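Local coordinates for protein porin (Rhodobacter blasticus, PDB 3PRN) that forms homotrimeric outer-membrane channels that let small hydrophilic solutes, up to about 0.6 kDa, diffuse passively across, at residues I26-L31 with G101-S106; M53-G58 with A62-N67. The protein carries 1 engineered substitution. One frame throughout, in Å; residues are numbered along the deposited sequence.

In the fold
Each contact joins a loop to the wall of a 16-stranded antiparallel barrel, contact 1 at strand 25-39 and contact 2 at its neighbour 46-56, with centres about 15 Å apart. Along the chain contact 2 is nested inside contact 1: strand segment 26-31 comes first, then 53-58 and 62-67, and last 101-106, in the long loop between helix 88-91 and strand 131-138. A salt bridge of 2.8 Å between Arg-30 NE and Asp-56 OD1 links the two sites, and the same magnesium ion is bound from both. Contact 1 thus ties an inward-folded loop to the barrel wall, while contact 2 lays the loop after strand 46-56 along the subunit interface of the trimer.

Contact 1. Residues I26-L31 with G101-S106; sequences IISSRL and GYEWSS. Engineered in segment 101-106: Trp-104 (natural residue Ala). With MG (magnesium ion), chain B.
Ser-28 carries the strand's side of this contact, meeting Tyr-102 with its backbone and Glu-103 with its side chain; only 119 Å² is buried in all. Ser-28 O accepts a short hydrogen bond of 2.6 Å from Tyr-102 OH, with a C=O...donor angle of 126° and the donor tilted 26° from the carbonyl plane. Ser-28 OG, placed anti to the backbone N (chi1 172°), donates to Glu-103 OE2 at 2.9 Å, meeting that oxygen nearly along the C-O axis. Ser-28 OG also binds the magnesium ion at 2.0 Å, which would probably polarise the hydroxyl and strengthen its donation to the carboxylate. Next along the strand, Ser-29 O takes a 3.0 Å hydrogen bond from water 1, itself a ligand of the metal. On the loop side, a type I turn from Gly-101 to Trp-104, closed by Trp-104 N to Gly-101 O at 3.2 Å, sends both partners toward the strand. Glu-103 CG lies 3.8 Å above the plane of the Tyr-102 ring, over its centre, so the glutamate's aliphatic part packs on one ring face. A phenylalanine in place of Tyr-102 would probably leave Ser-28 O without its loop donor and the ring less firmly fixed at its far end. Gln-13 NE2 is a second donor to Glu-103 OE2, and Asp-57 completes the protein ligands of the metal. Trp-104, an engineered residue, touches strand 265-273 instead. The arrangement is that of a porin's pore-constricting loop, folded into the barrel and pinned to its inner wall beside a metal site.

Contact 2. Residues M53-G58 with A62-N67; sequences MQWDDG and AGTAGN. With MG (magnesium ion), chain B; C8E ((hydroxyethyloxy)tri(ethyloxy)octane), chain C.
The backbones at Met-53 and Gly-66 and at Trp-55 and Thr-64 run antiparallel, with CA atoms 4.5 Å apart in the pair Met-53 and Gly-66 and 5.5 Å in the pair Trp-55 and Thr-64. This is the return of the loop between strands 46-56 and 70-75 of the porin barrel, and no direct hydrogen bond joins its two sides. Two waters sit between them instead: water 4 accepts from Ala-65 N and lies within hydrogen-bonding distance of Gln-54 O; water 5 accepts from Gln-54 N and lies likewise near Ala-65 O. One direct polar approach is a CA-H...O contact, Met-53 CA to Ala-65 O at 3.5 Å with 159° at the hydrogen.

Met-53 CG rests on Gly-66 CA at 3.9 Å, and the methionine also packs against Met-53 of both neighbouring subunits, evidence that the site adjoins the threefold axis. Trp-55 and Thr-64 cross at about a right angle, Thr-64 OG1 lying 3.3 Å from Trp-55 CB, while Thr-64 CG2 turns to Gln-54 O. The threonine hydroxyl has its polar partner in Asn-67 O of the second subunit, so the loop helps join the trimer. With CG anti to the backbone N (chi1 175°), the indole presents its edge to Gly-63 O, which lies in the ring plane 3.6 Å from Trp-55 CD1.

Away from the loop, Gln-54 NE2 donates to the syn lone pair of Asp-56 OD2 at 3.0 Å and 162°, and its OE1 pairs with Arg-32. Beyond the strand, Asp-57 binds the magnesium ion through OD1 at 2.1 Å, while its OD2 accepts a hydrogen bond from the metal-bound water 3.

Contact 1. Residues I26-L31 with G101-S106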
loop_
_atom_site.group_PDB
_atom_site.type_symbol
_atom_site.label_atom_id
_atom_site.label_comp_id
_atom_site.label_asym_id
_atom_site.label_seq_id
_atom_site.Cartn_x
_atom_site.Cartn_y
_atom_site.Cartn_z
ATOM N N ILE A 26 8.182 -11.721 24.056
ATOM C CA ILE A 26 8.330 -10.546 23.189
ATOM C C ILE A 26 6.993 -9.750 23.115
ATOM O O ILE A 26 5.971 -10.253 23.558
ATOM C CB ILE A 26 8.714 -10.908 21.742
ATOM C CG1 ILE A 26 7.608 -11.744 21.108
ATOM C CG2 ILE A 26 10.083 -11.557 21.698
ATOM C CD1 ILE A 26 7.805 -12.004 19.636
ATOM N N ILE A 27 7.043 -8.546 22.565
ATOM C CA ILE A 27 5.796 -7.795 22.295
ATOM C C ILE A 27 5.348 -8.136 20.895
ATOM O O ILE A 27 6.059 -7.810 19.905
ATOM C CB ILE A 27 5.952 -6.285 22.433
ATOM C CG1 ILE A 27 6.105 -6.031 23.967
ATOM C CG2 ILE A 27 4.768 -5.480 21.914
ATOM C CD1 ILE A 27 6.734 -4.679 24.224
ATOM N N SER A 28 4.269 -8.884 20.770
ATOM C CA SER A 28 3.803 -9.325 19.465
ATOM C C SER A 28 2.604 -8.449 19.078
ATOM O O SER A 28 1.663 -8.326 19.867
ATOM C CB SER A 28 3.381 -10.797 19.510
ATOM O OG SER A 28 2.762 -11.188 18.304
ATOM N N SER A 29 2.595 -8.011 17.822
ATOM C CA SER A 29 1.513 -7.114 17.402
ATOM C C SER A 29 1.225 -7.260 15.925
ATOM O O SER A 29 2.034 -7.814 15.173
ATOM C CB SER A 29 1.924 -5.670 17.756
ATOM O OG SER A 29 3.103 -5.337 17.094
ATOM N N ARG A 30 0.033 -6.788 15.538
ATOM C CA ARG A 30 -0.379 -6.952 14.128
ATOM C C ARG A 30 -1.272 -5.760 13.750
ATOM O O ARG A 30 -2.117 -5.354 14.543
ATOM C CB ARG A 30 -1.184 -8.246 13.980
ATOM C CG ARG A 30 -1.935 -8.339 12.629
ATOM C CD ARG A 30 -2.705 -9.625 12.480
ATOM N NE ARG A 30 -1.843 -10.787 12.406
ATOM C CZ ARG A 30 -2.307 -12.047 12.251
ATOM N NH1 ARG A 30 -3.593 -12.313 12.146
ATOM N NH2 ARG A 30 -1.396 -13.007 12.214
ATOM N N LEU A 31 -1.094 -5.242 12.550
ATOM C CA LEU A 31 -2.024 -4.244 12.031
ATOM C C LEU A 31 -2.655 -4.843 10.758
ATOM O O LEU A 31 -1.868 -5.281 9.870
ATOM C CB LEU A 31 -1.339 -2.927 11.739
ATOM C CG LEU A 31 -2.179 -1.937 10.900
ATOM C CD1 LEU A 31 -3.411 -1.551 11.697
ATOM C CD2 LEU A 31 -1.356 -0.699 10.598
ATOM N N GLY A 101 -6.872 -16.637 23.584
ATOM C CA GLY A 101 -5.770 -15.687 23.734
ATOM C C GLY A 101 -5.939 -14.552 22.684
ATOM O O GLY A 101 -6.765 -14.660 21.750
ATOM N N TYR A 102 -5.127 -13.504 22.821
ATOM C CA TYR A 102 -5.293 -12.371 21.894
ATOM C C TYR A 102 -4.807 -12.683 20.495
ATOM O O TYR A 102 -5.125 -11.915 19.563
ATOM C CB TYR A 102 -4.622 -11.124 22.468
ATOM C CG TYR A 102 -3.179 -10.860 22.188
ATOM C CD1 TYR A 102 -2.187 -11.522 22.871
ATOM C CD2 TYR A 102 -2.790 -9.933 21.186
ATOM C CE1 TYR A 102 -0.847 -11.245 22.658
ATOM C CE2 TYR A 102 -1.446 -9.686 20.924
ATOM C CZ TYR A 102 -0.491 -10.315 21.697
ATOM O OH TYR A 102 0.815 -10.113 21.503
ATOM N N GLU A 103 -4.162 -13.832 20.267
ATOM C CA GLU A 103 -3.776 -14.155 18.892
ATOM C C GLU A 103 -4.617 -15.291 18.338
ATOM O O GLU A 103 -4.220 -15.795 17.275
ATOM C CB GLU A 103 -2.285 -14.506 18.818
ATOM C CG GLU A 103 -1.446 -13.330 19.310
ATOM C CD GLU A 103 0.000 -13.775 19.528
ATOM O OE1 GLU A 103 0.235 -14.665 20.395
ATOM O OE2 GLU A 103 0.841 -13.232 18.821
ATOM N N TRP A 104 -5.727 -15.688 18.945
ATOM C CA TRP A 104 -6.602 -16.744 18.485
ATOM C C TRP A 104 -5.803 -17.978 18.064
ATOM O O TRP A 104 -5.826 -18.395 16.908
ATOM C CB TRP A 104 -7.550 -16.376 17.249
ATOM C CG TRP A 104 -8.215 -15.191 17.921
ATOM C CD1 TRP A 104 -8.034 -13.893 17.666
ATOM C CD2 TRP A 104 -9.086 -15.327 19.038
ATOM N NE1 TRP A 104 -8.763 -13.177 18.675
ATOM C CE2 TRP A 104 -9.360 -14.042 19.479
ATOM C CE3 TRP A 104 -9.658 -16.419 19.714
ATOM C CZ2 TRP A 104 -10.153 -13.779 20.611
ATOM C CZ3 TRP A 104 -10.475 -16.141 20.832
ATOM C CH2 TRP A 104 -10.706 -14.882 21.262
ATOM N N SER A 105 -5.101 -18.569 19.015
ATOM C CA SER A 105 -4.305 -19.774 18.725
ATOM C C SER A 105 -4.785 -20.958 19.596
ATOM O O SER A 105 -5.415 -20.815 20.659
ATOM C CB SER A 105 -2.827 -19.519 19.012
ATOM O OG SER A 105 -2.644 -19.286 20.397
ATOM N N SER A 106 -4.504 -22.167 19.080
ATOM C CA SER A 106 -4.871 -23.391 19.759
ATOM C C SER A 106 -4.121 -24.566 19.108
ATOM O O SER A 106 -4.176 -24.736 17.881
ATOM C CB SER A 106 -6.393 -23.678 19.632
ATOM O OG SER A 106 -6.729 -24.959 20.154
HETATM MG MG MG B . 3.665 -11.500 16.488
HETATM O O HOH W 1 1.753 -10.790 15.043
HETATM O O HOH W 2 4.533 -12.141 14.241
HETATM O O HOH W 3 5.628 -12.514 17.127
#

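Contact 2. Residues M53-G58 with A62-N67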
loop_
_atom_site.group_PDB
_atom_site.type_symbol
_atom_site.label_atom_id
_atom_site.label_comp_id
_atom_site.label_asym_id
_atom_site.label_seq_id
_atom_site.Cartn_x
_atom_site.Cartn_y
_atom_site.Cartn_z
ATOM N N MET A 53 -3.704 -5.349 3.524
ATOM C CA MET A 53 -2.388 -4.842 3.888
ATOM C C MET A 53 -2.240 -5.226 5.376
ATOM O O MET A 53 -3.003 -4.809 6.228
ATOM C CB MET A 53 -2.230 -3.318 3.751
ATOM C CG MET A 53 -2.282 -2.955 2.230
ATOM S SD MET A 53 -2.174 -1.107 2.097
ATOM C CE MET A 53 -0.394 -0.981 2.256
ATOM N N GLN A 54 -1.369 -6.222 5.641
ATOM C CA GLN A 54 -1.176 -6.678 6.997
ATOM C C GLN A 54 0.301 -6.642 7.377
ATOM O O GLN A 54 1.113 -7.110 6.580
ATOM C CB GLN A 54 -1.669 -8.108 7.162
ATOM C CG GLN A 54 -1.592 -8.638 8.611
ATOM C CD GLN A 54 -2.224 -10.027 8.654
ATOM O OE1 GLN A 54 -3.438 -10.111 8.332
ATOM N NE2 GLN A 54 -1.476 -11.057 9.011
ATOM N N TRP A 55 0.571 -6.114 8.562
ATOM C CA TRP A 55 1.917 -6.075 9.094
ATOM C C TRP A 55 1.914 -6.884 10.413
ATOM O O TRP A 55 0.980 -6.763 11.235
ATOM C CB TRP A 55 2.331 -4.595 9.394
ATOM C CG TRP A 55 3.691 -4.546 10.070
ATOM C CD1 TRP A 55 4.919 -4.536 9.460
ATOM C CD2 TRP A 55 3.935 -4.498 11.487
ATOM N NE1 TRP A 55 5.901 -4.474 10.405
ATOM C CE2 TRP A 55 5.343 -4.471 11.661
ATOM C CE3 TRP A 55 3.120 -4.539 12.618
ATOM C CZ2 TRP A 55 5.941 -4.473 12.925
ATOM C CZ3 TRP A 55 3.698 -4.518 13.879
ATOM C CH2 TRP A 55 5.134 -4.487 14.020
ATOM N N ASP A 56 2.944 -7.674 10.611
ATOM C CA ASP A 56 3.199 -8.384 11.852
ATOM C C ASP A 56 4.605 -8.070 12.375
ATOM O O ASP A 56 5.527 -7.851 11.609
ATOM C CB ASP A 56 3.075 -9.924 11.639
ATOM C CG ASP A 56 1.593 -10.321 11.428
ATOM O OD1 ASP A 56 0.933 -10.607 12.429
ATOM O OD2 ASP A 56 1.144 -10.381 10.267
ATOM N N ASP A 57 4.769 -8.076 13.696
ATOM C CA ASP A 57 6.114 -7.871 14.259
ATOM C C ASP A 57 7.023 -8.956 13.671
ATOM O O ASP A 57 6.631 -10.118 13.462
ATOM C CB ASP A 57 6.094 -7.885 15.798
ATOM C CG ASP A 57 5.728 -9.274 16.278
ATOM O OD1 ASP A 57 4.511 -9.567 16.351
ATOM O OD2 ASP A 57 6.648 -10.090 16.522
ATOM N N GLY A 58 8.245 -8.543 13.350
ATOM C CA GLY A 58 9.216 -9.493 12.748
ATOM C C GLY A 58 9.197 -9.479 11.230
ATOM O O GLY A 58 10.112 -10.080 10.630
ATOM N N ALA A 62 10.669 -4.437 7.657
ATOM C CA ALA A 62 9.969 -3.442 8.472
ATOM C C ALA A 62 9.026 -2.636 7.562
ATOM O O ALA A 62 8.881 -1.425 7.656
ATOM C CB ALA A 62 10.960 -2.597 9.276
ATOM N N GLY A 63 8.322 -3.334 6.657
ATOM C CA GLY A 63 7.422 -2.705 5.703
ATOM C C GLY A 63 6.108 -3.494 5.517
ATOM O O GLY A 63 5.973 -4.609 6.036
ATOM N N THR A 64 5.181 -2.859 4.823
ATOM C CA THR A 64 3.875 -3.500 4.628
ATOM C C THR A 64 3.499 -3.341 3.144
ATOM O O THR A 64 3.687 -2.211 2.597
ATOM C CB THR A 64 2.806 -2.739 5.457
ATOM O OG1 THR A 64 3.265 -2.669 6.822
ATOM C CG2 THR A 64 1.429 -3.442 5.500
ATOM N N ALA A 65 2.895 -4.353 2.607
ATOM C CA ALA A 65 2.463 -4.341 1.213
ATOM C C ALA A 65 1.066 -4.998 1.111
ATOM O O ALA A 65 0.571 -5.451 2.134
ATOM C CB ALA A 65 3.454 -5.092 0.327
ATOM N N GLY A 66 0.510 -4.904 -0.082
ATOM C CA GLY A 66 -0.804 -5.533 -0.288
ATOM C C GLY A 66 -0.516 -7.008 -0.711
ATOM O O GLY A 66 0.598 -7.360 -1.136
ATOM N N ASN A 67 -1.553 -7.820 -0.596
ATOM C CA ASN A 67 -1.515 -9.231 -1.005
ATOM C C ASN A 67 -2.056 -9.354 -2.452
ATOM O O ASN A 67 -2.151 -8.326 -3.169
ATOM C CB ASN A 67 -2.266 -10.122 -0.027
ATOM C CG ASN A 67 -3.733 -9.844 0.073
ATOM O OD1 ASN A 67 -4.200 -8.815 -0.441
ATOM N ND2 ASN A 67 -4.512 -10.687 0.727
HETATM MG MG MG B . 3.665 -11.500 16.488
HETATM C C1 C8E C . 7.256 -5.300 2.247
HETATM C C2 C8E C . 7.275 -3.922 1.774
HETATM C C3 C8E C . 8.043 -3.776 0.537
HETATM C C4 C8E C . 9.374 -3.335 0.951
HETATM C C5 C8E C . 10.285 -4.379 0.402
HETATM C C6 C8E C . 11.152 -3.810 -0.577
HETATM C C7 C8E C . 12.248 -4.733 -0.503
HETATM C C8 C8E C . 13.224 -4.457 -1.570
HETATM O O9 C8E C . 14.605 -4.792 -1.345
HETATM C C10 C8E C . 14.940 -6.153 -1.557
HETATM C C11 C8E C . 16.424 -6.284 -1.313
HETATM O O12 C8E C . 17.216 -5.382 -2.146
HETATM C C13 C8E C . 17.636 -4.076 -1.606
HETATM C C14 C8E C . 17.049 -2.724 -2.117
HETATM O O15 C8E C . 17.687 -1.409 -2.269
HETATM C C16 C8E C . 17.266 -0.464 -1.262
HETATM C C17 C8E C . 15.819 0.048 -1.272
HETATM O O18 C8E C . 15.230 1.075 -0.502
HETATM C C19 C8E C . 15.792 2.407 -0.428
HETATM C C20 C8E C . 14.791 3.630 -0.826
HETATM O O21 C8E C . 15.330 4.326 -1.959
HETATM O O HOH W 4 2.789 -6.933 4.141
HETATM O O HOH W 5 -0.794 -7.832 3.351
HETATM O O HOH W 1 1.753 -10.790 15.043
HETATM O O HOH W 2 4.533 -12.141 14.241
HETATM O O HOH W 3 5.628 -12.514 17.127
#